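Local coordinates for protein A197 (PDB 2C0N) that has the GT-A fold of glycosyltransferases and probably transfers a sugar from an activated donor to an acceptor, at residues A[11-14]-A[15-19]. Numbering follows the deposited sequence.
Sequences GSVR and LPLID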
loop_
_atom_site.group_PDB
_atom_site.type_symbol
_atom_site.label_atom_id
_atom_site.label_comp_id
_atom_site.label_asym_id
_atom_site.label_seq_id
_atom_site.Cartn_x
_atom_site.Cartn_y
_atom_site.Cartn_z
ATOM N N GLY A 11 -7.688 -6.552 0.680
ATOM C CA GLY A 11 -6.371 -7.162 0.591
ATOM C C GLY A 11 -5.342 -6.359 -0.202
ATOM O O GLY A 11 -4.180 -6.765 -0.312
ATOM N N SER A 12 -5.748 -5.216 -0.737
ATOM C CA SER A 12 -4.787 -4.326 -1.374
ATOM C C SER A 12 -5.159 -2.887 -1.085
ATOM O O SER A 12 -6.325 -2.596 -0.713
ATOM C CB SER A 12 -4.728 -4.575 -2.854
ATOM O OG SER A 12 -5.914 -4.148 -3.476
ATOM N N VAL A 13 -4.178 -1.997 -1.283
ATOM C CA VAL A 13 -4.394 -0.564 -1.149
ATOM C C VAL A 13 -3.945 0.152 -2.443
ATOM O O VAL A 13 -2.812 -0.028 -2.895
ATOM C CB VAL A 13 -3.621 0.003 0.031
ATOM C CG1 VAL A 13 -3.880 1.477 0.211
ATOM C CG2 VAL A 13 -4.070 -0.716 1.321
ATOM N N ARG A 14 -4.841 0.952 -3.001
ATOM C CA ARG A 14 -4.559 1.722 -4.215
ATOM C C ARG A 14 -3.471 2.777 -3.929
ATOM O O ARG A 14 -3.373 3.326 -2.817
ATOM C CB ARG A 14 -5.863 2.331 -4.812
ATOM C CG ARG A 14 -6.602 3.333 -3.941
ATOM C CD ARG A 14 -7.989 3.538 -4.385
ATOM N NE ARG A 14 -8.760 2.360 -4.024
ATOM C CZ ARG A 14 -9.520 1.655 -4.822
ATOM N NH1 ARG A 14 -9.785 2.076 -6.014
ATOM N NH2 ARG A 14 -10.116 0.573 -4.361
ATOM N N LEU A 15 -2.695 3.094 -4.960
ATOM C CA LEU A 15 -1.568 4.004 -4.823
ATOM C C LEU A 15 -1.929 5.358 -4.256
ATOM O O LEU A 15 -1.196 5.903 -3.411
ATOM C CB LEU A 15 -0.841 4.155 -6.168
ATOM C CG LEU A 15 0.452 3.325 -6.297
ATOM C CD1 LEU A 15 0.246 1.824 -6.083
ATOM C CD2 LEU A 15 1.140 3.646 -7.618
ATOM N N PRO A 16 -2.993 5.956 -4.763
ATOM C CA PRO A 16 -3.349 7.282 -4.201
ATOM C C PRO A 16 -3.553 7.282 -2.683
ATOM O O PRO A 16 -3.209 8.273 -2.037
ATOM C CB PRO A 16 -4.619 7.646 -4.977
ATOM C CG PRO A 16 -4.485 6.844 -6.260
ATOM C CD PRO A 16 -3.871 5.583 -5.890
ATOM N N LEU A 17 -4.084 6.206 -2.103
ATOM C CA LEU A 17 -4.188 6.109 -0.639
ATOM C C LEU A 17 -2.826 5.882 0.035
ATOM O O LEU A 17 -2.530 6.522 1.026
ATOM C CB LEU A 17 -5.258 5.084 -0.198
ATOM C CG LEU A 17 -5.434 4.933 1.320
ATOM C CD1 LEU A 17 -5.930 6.154 1.875
ATOM C CD2 LEU A 17 -6.373 3.816 1.581
ATOM N N ILE A 18 -1.949 5.063 -0.554
ATOM C CA ILE A 18 -0.592 4.912 -0.059
ATOM C C ILE A 18 0.089 6.251 0.018
ATOM O O ILE A 18 0.761 6.569 1.022
ATOM C CB ILE A 18 0.195 3.951 -0.910
ATOM C CG1 ILE A 18 -0.456 2.587 -0.834
ATOM C CG2 ILE A 18 1.666 3.817 -0.424
ATOM C CD1 ILE A 18 0.185 1.623 -1.749
ATOM N N ASP A 19 -0.080 7.060 -1.026
ATOM C CA ASP A 19 0.552 8.393 -1.052
ATOM C C ASP A 19 0.064 9.297 0.066
ATOM O O ASP A 19 0.872 9.971 0.732
ATOM C CB ASP A 19 0.340 9.047 -2.414
ATOM C CG ASP A 19 1.403 10.056 -2.738
ATOM O OD1 ASP A 19 2.598 9.853 -2.373
ATOM O OD2 ASP A 19 1.026 11.073 -3.337
#
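Strand 12-14 runs straight into helix 15-23, a strand-to-helix junction with Arg14 at the N-cap, and the side chains of Val13, Leu17 and Ile18 close the corner. The chain turns sharply there: the axes of strand 12-14 and helix segment 15-19 lie at 81°. Arg14 O takes the first i to i+4 bond of the helix, from Ile18 N at 3.2 Å, nearly straight (N-H...O 164°) and in the carbonyl plane; Asp19 N to Leu15 O is the next. Leu17 N, 3.1 Å from the same Arg14 O, adds only a weak bond, because its N-H points well off the oxygen. Pro16 N has no hydrogen to give to Arg14 O. At the inside of the corner, Val13 CG1 fits between two helix side chains, 3.7 Å from Leu17 CD2 and 3.7 Å from Ile18 CG1. With chi1 at -178°, CG1 of Val13 stands opposite its own N and faces the helix. Ile18 CD1 reaches back to 3.6 Å from Val13 O. Arg14 CB and CG each pass 4.0 Å from Pro16 CD, after which the chain bends at chi3. In the two-chain assembly, strand 12-14 pairs antiparallel with a strand of the second subunit, where Val13 also packs on Ile18 of that subunit. At this junction on the subunit interface, apolar Val13, Leu17 and Ile18 thus pack at the turn, while the Arg14 guanidinium leads away to a salt bridge with Glu62.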